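PDB 5HAX: nucleoporin NUP170 from Chaetomium thermophilum, which probably serves as a structural scaffold component of the nuclear pore complex, through which cargo passes between nucleus and cytoplasm. Local coordinates for residues L530-G535 with R550-L555; Y23-S28 with Q455-G460; S36-Q41 with F349-S354; Q469-F474 with R487-D492. One frame throughout, in Å; residues are numbered along the deposited sequence.

Interaction 1 of 4, residues L530-G535 with R550-L555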
loop_
_atom_site.group_PDB
_atom_site.type_symbol
_atom_site.label_atom_id
_atom_site.label_comp_id
_atom_site.label_asym_id
_atom_site.label_seq_id
_atom_site.Cartn_x
_atom_site.Cartn_y
_atom_site.Cartn_z
ATOM N N LEU A 530 -9.655 -23.196 1.808
ATOM C CA LEU A 530 -8.405 -23.948 1.834
ATOM C C LEU A 530 -7.345 -23.209 2.640
ATOM O O LEU A 530 -6.654 -23.804 3.476
ATOM C CB LEU A 530 -7.921 -24.198 0.406
ATOM C CG LEU A 530 -6.551 -24.865 0.258
ATOM C CD1 LEU A 530 -6.548 -26.232 0.925
ATOM C CD2 LEU A 530 -6.175 -24.974 -1.211
ATOM N N ALA A 531 -7.215 -21.899 2.412
ATOM C CA ALA A 531 -6.219 -21.111 3.134
ATOM C C ALA A 531 -6.491 -21.121 4.633
ATOM O O ALA A 531 -5.586 -21.374 5.436
ATOM C CB ALA A 531 -6.200 -19.680 2.598
ATOM N N VAL A 532 -7.737 -20.845 5.030
ATOM C CA VAL A 532 -8.089 -20.878 6.448
ATOM C C VAL A 532 -7.835 -22.266 7.022
ATOM O O VAL A 532 -7.295 -22.407 8.126
ATOM C CB VAL A 532 -9.555 -20.447 6.650
ATOM C CG1 VAL A 532 -9.983 -20.644 8.105
ATOM C CG2 VAL A 532 -9.747 -18.996 6.233
ATOM N N ALA A 533 -8.222 -23.311 6.286
ATOM C CA ALA A 533 -7.972 -24.673 6.743
ATOM C C ALA A 533 -6.490 -24.923 6.983
ATOM O O ALA A 533 -6.129 -25.710 7.864
ATOM C CB ALA A 533 -8.516 -25.675 5.726
ATOM N N CYS A 534 -5.621 -24.259 6.223
ATOM C CA CYS A 534 -4.180 -24.402 6.368
ATOM C C CYS A 534 -3.593 -23.450 7.405
ATOM O O CYS A 534 -2.367 -23.370 7.529
ATOM C CB CYS A 534 -3.495 -24.185 5.014
ATOM S SG CYS A 534 -3.833 -25.487 3.809
ATOM N N GLY A 535 -4.433 -22.727 8.145
ATOM C CA GLY A 535 -3.975 -21.865 9.214
ATOM C C GLY A 535 -3.824 -20.404 8.851
ATOM O O GLY A 535 -3.399 -19.618 9.705
ATOM N N ARG A 550 -9.309 -24.239 16.102
ATOM C CA ARG A 550 -9.386 -25.583 15.537
ATOM C C ARG A 550 -10.748 -25.829 14.900
ATOM O O ARG A 550 -10.838 -26.452 13.835
ATOM C CB ARG A 550 -9.103 -26.641 16.606
ATOM C CG ARG A 550 -9.253 -28.079 16.089
ATOM C CD ARG A 550 -8.938 -29.129 17.153
ATOM N NE ARG A 550 -9.993 -29.243 18.161
ATOM C CZ ARG A 550 -10.857 -30.254 18.259
ATOM N NH1 ARG A 550 -11.771 -30.243 19.221
ATOM N NH2 ARG A 550 -10.817 -31.279 17.415
ATOM N N ASN A 551 -11.819 -25.352 15.539
ATOM C CA ASN A 551 -13.153 -25.517 14.972
ATOM C C ASN A 551 -13.319 -24.688 13.705
ATOM O O ASN A 551 -13.958 -25.134 12.746
ATOM C CB ASN A 551 -14.212 -25.140 16.006
ATOM C CG ASN A 551 -14.334 -26.164 17.120
ATOM O OD1 ASN A 551 -14.281 -27.370 16.880
ATOM N ND2 ASN A 551 -14.499 -25.684 18.346
ATOM N N THR A 552 -12.755 -23.479 13.684
ATOM C CA THR A 552 -12.811 -22.659 12.478
ATOM C C THR A 552 -12.070 -23.331 11.331
ATOM O O THR A 552 -12.567 -23.373 10.199
ATOM C CB THR A 552 -12.227 -21.273 12.754
ATOM O OG1 THR A 552 -12.980 -20.635 13.794
ATOM C CG2 THR A 552 -12.266 -20.403 11.500
ATOM N N GLU A 553 -10.878 -23.865 11.605
ATOM C CA GLU A 553 -10.128 -24.570 10.571
ATOM C C GLU A 553 -10.833 -25.852 10.149
ATOM O O GLU A 553 -10.752 -26.246 8.979
ATOM C CB GLU A 553 -8.714 -24.869 11.069
ATOM C CG GLU A 553 -7.861 -23.623 11.278
ATOM C CD GLU A 553 -6.494 -23.935 11.863
ATOM O OE1 GLU A 553 -6.152 -25.132 11.980
ATOM O OE2 GLU A 553 -5.764 -22.982 12.205
ATOM N N ASN A 554 -11.530 -26.511 11.077
ATOM C CA ASN A 554 -12.288 -27.707 10.723
ATOM C C ASN A 554 -13.532 -27.348 9.920
ATOM O O ASN A 554 -13.929 -28.091 9.015
ATOM C CB ASN A 554 -12.660 -28.486 11.986
ATOM C CG ASN A 554 -11.486 -29.260 12.559
ATOM O OD1 ASN A 554 -10.609 -29.717 11.825
ATOM N ND2 ASN A 554 -11.467 -29.415 13.876
ATOM N N LEU A 555 -14.166 -26.218 10.242
ATOM C CA LEU A 555 -15.259 -25.726 9.410
ATOM C C LEU A 555 -14.763 -25.372 8.015
ATOM O O LEU A 555 -15.422 -25.680 7.014
ATOM C CB LEU A 555 -15.915 -24.507 10.059
ATOM C CG LEU A 555 -17.266 -24.712 10.743
ATOM C CD1 LEU A 555 -17.718 -23.412 11.389
ATOM C CD2 LEU A 555 -18.311 -25.205 9.755
#
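The carbonyl oxygen of Val532 is approached from two sources: Gly535 N donates a hydrogen bond to Val532 O (2.9 Å), and from across the contact the methylene Glu553 CG rests 3.4 Å from the same Val532 O. The first of these belongs to a Schellman motif, completed by Gln536 N bonding back to Ala531 O, in which Gly535, with a positive phi of 97°, ends the helix. Glu553 reaches this end with its chain extended beyond CG (chi2 176°). The aliphatic part runs past the terminal turn, and OE2 arrives 3.7 Å from Gly535 CA. No hydrogen bond spans the two segments, and the carboxylate meets the helix end by van der Waals contact alone.

The backbones come closest at Ala533. Ala533 CA lies 3.9 Å from Glu553 O, and the CA atoms of Ala533 and Glu553 are 4.4 Å apart. Beside them Val532 CG1 meets Thr552 CG2 at 4.1 Å, methyl against methyl. Thr552 OG1 is hydrogen-bonded to Met548 O, just before the start of its helix.

Ala556, one turn further along helix 549-562, adds to the packing on Val532 and Ala533. Helix 490-501 meets Val532 through Phe494 and Ala495, while Phe638 of helix 622-640 touches Ala533 and Cys534, so that the end of helix 522-533 is packed among three other helices.

Interaction 2 of 4, residues Y23-S28 with Q455-G460. With EDO (1,2-ethanediol), chain G.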
loop_
_atom_site.group_PDB
_atom_site.type_symbol
_atom_site.label_atom_id
_atom_site.label_comp_id
_atom_site.label_asym_id
_atom_site.label_seq_id
_atom_site.Cartn_x
_atom_site.Cartn_y
_atom_site.Cartn_z
ATOM N N TYR A 23 -5.951 -8.535 -13.547
ATOM C CA TYR A 23 -6.934 -7.826 -12.741
ATOM C C TYR A 23 -7.124 -6.413 -13.292
ATOM O O TYR A 23 -6.132 -5.734 -13.590
ATOM C CB TYR A 23 -6.486 -7.773 -11.280
ATOM C CG TYR A 23 -7.423 -6.996 -10.383
ATOM C CD1 TYR A 23 -8.534 -7.603 -9.821
ATOM C CD2 TYR A 23 -7.196 -5.657 -10.104
ATOM C CE1 TYR A 23 -9.394 -6.899 -9.004
ATOM C CE2 TYR A 23 -8.050 -4.945 -9.287
ATOM C CZ TYR A 23 -9.148 -5.570 -8.741
ATOM O OH TYR A 23 -10.008 -4.871 -7.929
ATOM N N PRO A 24 -8.363 -5.936 -13.442
ATOM C CA PRO A 24 -8.590 -4.660 -14.139
ATOM C C PRO A 24 -7.812 -3.499 -13.532
ATOM O O PRO A 24 -7.695 -3.369 -12.312
ATOM C CB PRO A 24 -10.101 -4.447 -13.996
ATOM C CG PRO A 24 -10.663 -5.802 -13.824
ATOM C CD PRO A 24 -9.631 -6.593 -13.078
ATOM N N ASP A 25 -7.284 -2.648 -14.408
ATOM C CA ASP A 25 -6.620 -1.424 -13.992
ATOM C C ASP A 25 -7.650 -0.356 -13.634
ATOM O O ASP A 25 -8.819 -0.425 -14.023
ATOM C CB ASP A 25 -5.698 -0.909 -15.096
ATOM C CG ASP A 25 -6.425 -0.677 -16.408
ATOM O OD1 ASP A 25 -6.827 0.472 -16.673
ATOM O OD2 ASP A 25 -6.601 -1.647 -17.174
ATOM N N LEU A 26 -7.191 0.650 -12.883
ATOM C CA LEU A 26 -8.090 1.680 -12.371
ATOM C C LEU A 26 -8.820 2.403 -13.497
ATOM O O LEU A 26 -10.025 2.661 -13.395
ATOM C CB LEU A 26 -7.306 2.681 -11.523
ATOM C CG LEU A 26 -8.149 3.737 -10.805
ATOM C CD1 LEU A 26 -8.912 3.100 -9.657
ATOM C CD2 LEU A 26 -7.283 4.887 -10.313
ATOM N N ASP A 27 -8.105 2.758 -14.572
ATOM C CA ASP A 27 -8.738 3.451 -15.692
ATOM C C ASP A 27 -9.904 2.658 -16.264
ATOM O O ASP A 27 -10.835 3.245 -16.828
ATOM C CB ASP A 27 -7.720 3.722 -16.804
ATOM C CG ASP A 27 -6.681 4.759 -16.419
ATOM O OD1 ASP A 27 -5.613 4.792 -17.066
ATOM O OD2 ASP A 27 -6.923 5.542 -15.478
ATOM N N SER A 28 -9.878 1.330 -16.126
ATOM C CA SER A 28 -10.854 0.487 -16.806
ATOM C C SER A 28 -12.190 0.434 -16.079
ATOM O O SER A 28 -13.228 0.267 -16.729
ATOM C CB SER A 28 -10.304 -0.930 -16.969
ATOM O OG SER A 28 -9.127 -0.926 -17.759
ATOM N N GLN A 455 2.587 -2.837 -13.115
ATOM C CA GLN A 455 1.898 -2.019 -14.100
ATOM C C GLN A 455 0.415 -2.020 -13.762
ATOM O O GLN A 455 -0.045 -2.863 -12.983
ATOM C CB GLN A 455 2.134 -2.536 -15.527
ATOM C CG GLN A 455 1.623 -3.948 -15.789
ATOM C CD GLN A 455 2.478 -5.019 -15.136
ATOM O OE1 GLN A 455 3.706 -4.954 -15.169
ATOM N NE2 GLN A 455 1.831 -6.007 -14.531
ATOM N N PRO A 456 -0.360 -1.086 -14.330
ATOM C CA PRO A 456 -1.780 -0.967 -13.940
ATOM C C PRO A 456 -2.567 -2.269 -13.983
ATOM O O PRO A 456 -3.297 -2.574 -13.032
ATOM C CB PRO A 456 -2.317 0.059 -14.945
ATOM C CG PRO A 456 -1.141 0.915 -15.258
ATOM C CD PRO A 456 0.057 0.009 -15.224
ATOM N N LEU A 457 -2.462 -3.036 -15.063
ATOM C CA LEU A 457 -3.102 -4.344 -15.098
ATOM C C LEU A 457 -2.461 -5.257 -14.062
ATOM O O LEU A 457 -1.255 -5.515 -14.112
ATOM C CB LEU A 457 -2.993 -4.957 -16.496
ATOM C CG LEU A 457 -4.075 -4.563 -17.507
ATOM C CD1 LEU A 457 -3.739 -5.131 -18.877
ATOM C CD2 LEU A 457 -5.455 -5.038 -17.059
ATOM N N GLY A 458 -3.271 -5.734 -13.117
ATOM C CA GLY A 458 -2.802 -6.573 -12.038
ATOM C C GLY A 458 -2.414 -5.827 -10.777
ATOM O O GLY A 458 -2.278 -6.455 -9.720
ATOM N N PHE A 459 -2.251 -4.504 -10.858
ATOM C CA PHE A 459 -1.736 -3.734 -9.729
ATOM C C PHE A 459 -2.618 -3.871 -8.493
ATOM O O PHE A 459 -2.109 -4.015 -7.376
ATOM C CB PHE A 459 -1.615 -2.264 -10.127
ATOM C CG PHE A 459 -1.178 -1.366 -9.006
ATOM C CD1 PHE A 459 0.164 -1.116 -8.787
ATOM C CD2 PHE A 459 -2.111 -0.768 -8.173
ATOM C CE1 PHE A 459 0.570 -0.288 -7.757
ATOM C CE2 PHE A 459 -1.710 0.059 -7.142
ATOM C CZ PHE A 459 -0.368 0.299 -6.935
ATOM N N GLY A 460 -3.935 -3.809 -8.664
ATOM C CA GLY A 460 -4.833 -3.714 -7.529
ATOM C C GLY A 460 -5.346 -5.039 -7.005
ATOM O O GLY A 460 -6.333 -5.068 -6.266
HETATM C C1 EDO G . -9.826 6.825 -17.559
HETATM O O1 EDO G . -10.715 5.722 -17.765
HETATM C C2 EDO G . -10.620 8.126 -17.546
HETATM O O2 EDO G . -11.673 8.033 -16.579
HETATM O O HOH W 1 -8.458 -3.558 -5.702
HETATM O O HOH W 2 -5.149 -3.076 -11.158
#
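The backbones of Tyr23 and Gly458 are joined by a hydrogen bond from Gly458 N to Tyr23 O (2.9 Å, 157° at the hydrogen), received in the carbonyl plane on a lone pair. A water extends this link by donating to Pro24 O and Pro456 O and accepting from Gly460 N.

The Tyr23 ring, with CG swung anti to the backbone N (chi1 177°), lies against the glycine at the end of the other segment, CE2 coming within 3.5 Å of Gly460 O. A second water ties Tyr23 OH to Gly460 O. Asp25 bears on the neighbouring residues with two of its atoms: CB sits 3.5 Å from Pro456 CB, and OD2 is 3.6 Å from Leu457 CD2. That carboxylate oxygen also takes a hydrogen bond from Ser28 OG (2.7 Å), which meets it from above the carboxylate plane.

Beyond the contact, Ile414 and Lys415 of helix 411-416 cover Tyr23. Residues 456-459 form a type II beta turn, closed by Phe459 N to Pro456 O, with Gly458 at its positive-phi position; the N-terminal chain is thereby clipped to a turn within the Nup133-like beta-propeller region.

Interaction 3 of 4, residues S36-Q41 with F349-S354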
loop_
_atom_site.group_PDB
_atom_site.type_symbol
_atom_site.label_atom_id
_atom_site.label_comp_id
_atom_site.label_asym_id
_atom_site.label_seq_id
_atom_site.Cartn_x
_atom_site.Cartn_y
_atom_site.Cartn_z
ATOM N N SER A 36 -21.943 5.488 -7.807
ATOM C CA SER A 36 -22.312 5.549 -6.397
ATOM C C SER A 36 -22.453 4.145 -5.818
ATOM O O SER A 36 -23.279 3.912 -4.926
ATOM C CB SER A 36 -23.613 6.335 -6.197
ATOM O OG SER A 36 -24.704 5.699 -6.838
ATOM N N ASP A 37 -21.652 3.203 -6.312
ATOM C CA ASP A 37 -21.768 1.800 -5.928
ATOM C C ASP A 37 -21.067 1.558 -4.595
ATOM O O ASP A 37 -19.846 1.711 -4.492
ATOM C CB ASP A 37 -21.168 0.910 -7.013
ATOM C CG ASP A 37 -21.946 0.969 -8.313
ATOM O OD1 ASP A 37 -22.912 0.191 -8.460
ATOM O OD2 ASP A 37 -21.591 1.789 -9.188
ATOM N N TYR A 38 -21.839 1.166 -3.583
ATOM C CA TYR A 38 -21.304 0.812 -2.278
ATOM C C TYR A 38 -22.069 -0.376 -1.722
ATOM O O TYR A 38 -23.275 -0.516 -1.942
ATOM C CB TYR A 38 -21.415 1.959 -1.258
ATOM C CG TYR A 38 -20.627 3.210 -1.575
ATOM C CD1 TYR A 38 -19.321 3.366 -1.125
ATOM C CD2 TYR A 38 -21.199 4.251 -2.294
ATOM C CE1 TYR A 38 -18.603 4.513 -1.402
ATOM C CE2 TYR A 38 -20.485 5.402 -2.576
ATOM C CZ TYR A 38 -19.192 5.526 -2.124
ATOM O OH TYR A 38 -18.483 6.672 -2.401
ATOM N N GLU A 39 -21.353 -1.233 -0.999
ATOM C CA GLU A 39 -21.958 -2.145 -0.033
ATOM C C GLU A 39 -21.400 -1.765 1.332
ATOM O O GLU A 39 -20.203 -1.930 1.587
ATOM C CB GLU A 39 -21.677 -3.609 -0.361
ATOM C CG GLU A 39 -22.537 -4.568 0.456
ATOM C CD GLU A 39 -22.205 -6.029 0.213
ATOM O OE1 GLU A 39 -21.516 -6.332 -0.784
ATOM O OE2 GLU A 39 -22.635 -6.874 1.027
ATOM N N MET A 40 -22.262 -1.235 2.196
ATOM C CA MET A 40 -21.853 -0.778 3.515
ATOM C C MET A 40 -21.910 -1.925 4.514
ATOM O O MET A 40 -22.811 -2.767 4.461
ATOM C CB MET A 40 -22.750 0.367 3.987
ATOM C CG MET A 40 -22.616 1.637 3.159
ATOM S SD MET A 40 -20.968 2.367 3.240
ATOM C CE MET A 40 -20.846 2.758 4.983
ATOM N N GLN A 41 -20.940 -1.946 5.425
ATOM C CA GLN A 41 -20.848 -2.960 6.464
ATOM C C GLN A 41 -20.761 -2.283 7.822
ATOM O O GLN A 41 -20.085 -1.262 7.974
ATOM C CB GLN A 41 -19.618 -3.860 6.266
ATOM C CG GLN A 41 -19.508 -4.490 4.885
ATOM C CD GLN A 41 -20.567 -5.542 4.630
ATOM O OE1 GLN A 41 -21.373 -5.860 5.506
ATOM N NE2 GLN A 41 -20.570 -6.094 3.423
ATOM N N PHE A 349 -19.437 9.444 -6.165
ATOM C CA PHE A 349 -20.290 10.179 -5.248
ATOM C C PHE A 349 -20.380 9.473 -3.896
ATOM O O PHE A 349 -20.096 8.279 -3.786
ATOM C CB PHE A 349 -21.684 10.350 -5.845
ATOM C CG PHE A 349 -21.747 11.368 -6.950
ATOM C CD1 PHE A 349 -21.835 12.720 -6.661
ATOM C CD2 PHE A 349 -21.723 10.974 -8.278
ATOM C CE1 PHE A 349 -21.894 13.660 -7.674
ATOM C CE2 PHE A 349 -21.783 11.910 -9.295
ATOM C CZ PHE A 349 -21.868 13.254 -8.990
ATOM N N PRO A 350 -20.784 10.194 -2.853
ATOM C CA PRO A 350 -20.747 9.636 -1.493
ATOM C C PRO A 350 -21.752 8.516 -1.303
ATOM O O PRO A 350 -22.764 8.441 -2.019
ATOM C CB PRO A 350 -21.103 10.839 -0.603
ATOM C CG PRO A 350 -20.903 12.039 -1.442
ATOM C CD PRO A 350 -21.151 11.621 -2.853
ATOM N N PRO A 351 -21.531 7.650 -0.317
ATOM C CA PRO A 351 -22.560 6.681 0.071
ATOM C C PRO A 351 -23.716 7.386 0.764
ATOM O O PRO A 351 -23.635 8.558 1.128
ATOM C CB PRO A 351 -21.816 5.754 1.029
ATOM C CG PRO A 351 -20.837 6.674 1.699
ATOM C CD PRO A 351 -20.402 7.651 0.631
ATOM N N ARG A 352 -24.806 6.644 0.960
ATOM C CA ARG A 352 -26.010 7.186 1.584
ATOM C C ARG A 352 -26.176 6.768 3.039
ATOM O O ARG A 352 -26.664 7.560 3.851
ATOM C CB ARG A 352 -27.250 6.764 0.791
ATOM C CG ARG A 352 -28.528 7.460 1.244
ATOM C CD ARG A 352 -29.543 7.556 0.118
ATOM N NE ARG A 352 -29.202 8.604 -0.841
ATOM C CZ ARG A 352 -29.602 9.870 -0.760
ATOM N NH1 ARG A 352 -30.367 10.278 0.246
ATOM N NH2 ARG A 352 -29.232 10.739 -1.693
ATOM N N GLU A 353 -25.773 5.550 3.392
ATOM C CA GLU A 353 -25.957 5.058 4.754
ATOM C C GLU A 353 -25.141 5.879 5.746
ATOM O O GLU A 353 -23.934 6.070 5.569
ATOM C CB GLU A 353 -25.552 3.587 4.838
ATOM C CG GLU A 353 -26.591 2.687 5.488
ATOM C CD GLU A 353 -26.023 1.339 5.892
ATOM O OE1 GLU A 353 -25.183 1.300 6.815
ATOM O OE2 GLU A 353 -26.413 0.321 5.284
ATOM N N SER A 354 -25.809 6.361 6.796
ATOM C CA SER A 354 -25.164 7.053 7.900
ATOM C C SER A 354 -24.865 6.083 9.036
ATOM O O SER A 354 -25.481 5.019 9.141
ATOM C CB SER A 354 -26.056 8.186 8.405
ATOM O OG SER A 354 -25.953 9.330 7.573
#
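Tyr38 meets the extended, proline-containing segment 349-354 with both its ring and its hydroxyl. Pro351 CB stands over the centre of one ring face, 3.7 Å from the Tyr38 centroid and 11° off the ring normal, a well-formed CH-pi contact. At the far edge, Tyr38 OH donates to Phe349 O (2.7 Å), a short bond in which the hydroxyl is tilted 32° from the carbonyl plane. Together the two contacts fix the ring in position and in rotation.

Pro351 CB serves a second partner: Met40 SD lies 4.1 Å from it. The bend of the methionine chain at chi2 (-63°) brings its sulfur toward the proline. Past the proline, Glu353 and Met40 lie side by side with their chains running opposite ways, and Glu353 OE1 comes to 3.8 Å from Met40 CB.

In the next shell, Lys348 makes a cation-pi contact with Tyr38, and Phe405 of strand 403-409 touches Tyr38, Met40 and Pro351 alike. Ser374 OG binds Pro351 O, and Trp431 NE1 binds Glu353 O.

The N-terminal chain passes here from one sheet to the next. Strand 33-35 lies parallel to 341-348 as an outermost strand, then strand 39-41 does the same beside 427-433; residues 36-38 bridge the two sheets, next to the chain leaving strand 341-348.

Interaction 4 of 4, residues Q469-F474 with R487-D492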
loop_
_atom_site.group_PDB
_atom_site.type_symbol
_atom_site.label_atom_id
_atom_site.label_comp_id
_atom_site.label_asym_id
_atom_site.label_seq_id
_atom_site.Cartn_x
_atom_site.Cartn_y
_atom_site.Cartn_z
ATOM N N GLN A 469 2.369 -10.231 1.544
ATOM C CA GLN A 469 2.626 -9.011 2.293
ATOM C C GLN A 469 1.518 -8.833 3.318
ATOM O O GLN A 469 0.358 -9.157 3.048
ATOM C CB GLN A 469 2.703 -7.791 1.362
ATOM C CG GLN A 469 1.460 -7.576 0.510
ATOM C CD GLN A 469 1.675 -6.551 -0.592
ATOM O OE1 GLN A 469 1.099 -5.463 -0.566
ATOM N NE2 GLN A 469 2.503 -6.897 -1.571
ATOM N N VAL A 470 1.880 -8.332 4.495
ATOM C CA VAL A 470 0.923 -8.188 5.590
ATOM C C VAL A 470 -0.195 -7.247 5.157
ATOM O O VAL A 470 0.003 -6.428 4.247
ATOM C CB VAL A 470 1.602 -7.675 6.872
ATOM C CG1 VAL A 470 2.593 -8.702 7.397
ATOM C CG2 VAL A 470 2.284 -6.334 6.628
ATOM N N PRO A 471 -1.378 -7.331 5.765
ATOM C CA PRO A 471 -2.443 -6.381 5.430
ATOM C C PRO A 471 -2.034 -4.959 5.783
ATOM O O PRO A 471 -1.340 -4.722 6.774
ATOM C CB PRO A 471 -3.629 -6.855 6.281
ATOM C CG PRO A 471 -3.296 -8.247 6.692
ATOM C CD PRO A 471 -1.808 -8.313 6.774
ATOM N N GLY A 472 -2.473 -4.012 4.959
ATOM C CA GLY A 472 -2.144 -2.620 5.213
ATOM C C GLY A 472 -2.659 -2.166 6.568
ATOM O O GLY A 472 -3.763 -2.522 6.987
ATOM N N GLU A 473 -1.838 -1.380 7.262
ATOM C CA GLU A 473 -2.204 -0.779 8.533
ATOM C C GLU A 473 -1.972 0.722 8.452
ATOM O O GLU A 473 -1.033 1.186 7.797
ATOM C CB GLU A 473 -1.408 -1.381 9.703
ATOM C CG GLU A 473 -1.715 -2.850 9.953
ATOM C CD GLU A 473 -1.134 -3.367 11.256
ATOM O OE1 GLU A 473 -0.452 -2.597 11.964
ATOM O OE2 GLU A 473 -1.369 -4.552 11.571
ATOM N N PHE A 474 -2.837 1.476 9.126
ATOM C CA PHE A 474 -2.856 2.930 9.023
ATOM C C PHE A 474 -2.943 3.537 10.413
ATOM O O PHE A 474 -3.791 3.138 11.217
ATOM C CB PHE A 474 -4.033 3.393 8.162
ATOM C CG PHE A 474 -4.167 2.633 6.878
ATOM C CD1 PHE A 474 -3.574 3.099 5.715
ATOM C CD2 PHE A 474 -4.866 1.439 6.839
ATOM C CE1 PHE A 474 -3.689 2.392 4.534
ATOM C CE2 PHE A 474 -4.981 0.729 5.663
ATOM C CZ PHE A 474 -4.392 1.208 4.509
ATOM N N ARG A 487 -6.474 -3.145 7.330
ATOM C CA ARG A 487 -7.265 -3.688 6.237
ATOM C C ARG A 487 -7.474 -5.184 6.438
ATOM O O ARG A 487 -6.543 -5.914 6.792
ATOM C CB ARG A 487 -6.554 -3.422 4.907
ATOM C CG ARG A 487 -7.139 -4.122 3.690
ATOM C CD ARG A 487 -8.553 -3.670 3.401
ATOM N NE ARG A 487 -9.023 -4.173 2.113
ATOM C CZ ARG A 487 -10.288 -4.479 1.836
ATOM N NH1 ARG A 487 -11.235 -4.343 2.756
ATOM N NH2 ARG A 487 -10.606 -4.929 0.631
ATOM N N ARG A 488 -8.702 -5.642 6.212
ATOM C CA ARG A 488 -9.048 -7.052 6.345
ATOM C C ARG A 488 -9.111 -7.707 4.972
ATOM O O ARG A 488 -9.711 -7.158 4.042
ATOM C CB ARG A 488 -10.378 -7.219 7.077
ATOM C CG ARG A 488 -10.255 -6.938 8.561
ATOM C CD ARG A 488 -11.589 -6.939 9.274
ATOM N NE ARG A 488 -12.010 -8.280 9.670
ATOM C CZ ARG A 488 -12.721 -8.553 10.761
ATOM N NH1 ARG A 488 -13.057 -9.807 11.034
ATOM N NH2 ARG A 488 -13.095 -7.581 11.585
ATOM N N ARG A 489 -8.476 -8.871 4.855
ATOM C CA ARG A 489 -8.460 -9.656 3.632
ATOM C C ARG A 489 -9.672 -10.581 3.580
ATOM O O ARG A 489 -10.408 -10.746 4.555
ATOM C CB ARG A 489 -7.178 -10.483 3.545
ATOM C CG ARG A 489 -5.886 -9.690 3.709
ATOM C CD ARG A 489 -4.724 -10.611 4.068
ATOM N NE ARG A 489 -4.911 -11.231 5.379
ATOM C CZ ARG A 489 -4.167 -12.223 5.857
ATOM N NH1 ARG A 489 -4.419 -12.716 7.062
ATOM N NH2 ARG A 489 -3.176 -12.730 5.137
ATOM N N LEU A 490 -9.867 -11.201 2.415
ATOM C CA LEU A 490 -10.923 -12.197 2.268
ATOM C C LEU A 490 -10.778 -13.310 3.302
ATOM O O LEU A 490 -11.757 -13.704 3.944
ATOM C CB LEU A 490 -10.902 -12.767 0.850
ATOM C CG LEU A 490 -11.774 -14.000 0.599
ATOM C CD1 LEU A 490 -13.232 -13.714 0.929
ATOM C CD2 LEU A 490 -11.626 -14.471 -0.842
ATOM N N VAL A 491 -9.559 -13.832 3.475
ATOM C CA VAL A 491 -9.351 -14.926 4.424
ATOM C C VAL A 491 -9.665 -14.481 5.845
ATOM O O VAL A 491 -10.139 -15.280 6.661
ATOM C CB VAL A 491 -7.912 -15.476 4.319
ATOM C CG1 VAL A 491 -7.709 -16.183 2.987
ATOM C CG2 VAL A 491 -6.883 -14.366 4.520
ATOM N N ASP A 492 -9.404 -13.212 6.170
ATOM C CA ASP A 492 -9.780 -12.696 7.483
ATOM C C ASP A 492 -11.294 -12.662 7.643
ATOM O O ASP A 492 -11.824 -13.052 8.690
ATOM C CB ASP A 492 -9.194 -11.300 7.691
ATOM C CG ASP A 492 -7.686 -11.270 7.553
ATOM O OD1 ASP A 492 -7.009 -12.119 8.172
ATOM O OD2 ASP A 492 -7.180 -10.397 6.817
#
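A single backbone hydrogen bond links Gly472 to Arg487: Arg487 N donates to Gly472 O at 2.8 Å and is almost straight (173°).

The van der Waals contacts fall to Pro471. Its CB presses against Arg487 O at 3.1 Å, a tight approach, and its CG lies over one face of the Arg489 guanidinium, 3.6 Å from Arg489 NE. Val491 CG2 covers the opposite face, so the flat group is sandwiched between two aliphatic side chains.

Ionic and capping bonds hold that guanidinium in place. Arg489 grips Asp492 side-on, NE to OD2 at 2.8 Å and NH1 to OD1 at 2.9 Å. NE meets OD2 on the syn side but 32° out of the carboxylate plane. The bend at chi3 (-65°) folds the arginine back to make this pair, and Gln466 O takes its NH2. Helix 490-501 follows strand 481-487 after a two-residue link, with Arg489 as its N-cap; Asp492, at N3, accepts from Arg489 N on the anti lone pair of OD2 (2.8 Å). The negative carboxylate thus sits at the helix N-terminus, where the helix dipole would probably favour it. Arg487 turns away to Glu462, Pro49 O and the ring of Phe50.

Strand 50-57 pairs with 481-487, itself next to 473-478: an N-terminal strand completing a blade of C-terminal strands, the Velcro closure of a beta-propeller.

How the interactions relate
Interactions 2, 3 and 4 belong to the propeller and its N-terminal extension, whereas interaction 1 lies in the helical region that follows. Only interactions 1 and 4 touch: Val532 CG2 is 3.8 Å from Val491 O, and Ala531 CB is 3.8 Å from Val491 CG1, so the helix leaving the propeller packs directly on the end of helix 522-533. Interactions 2 and 3 both fasten the N-terminal chain to later parts of the fold; 3 is nested inside the loop that 2 closes, with centres 23 Å apart. Interactions 2 and 4 come to about 8 Å between nearest atoms, and 3 and 4 to about 9 Å.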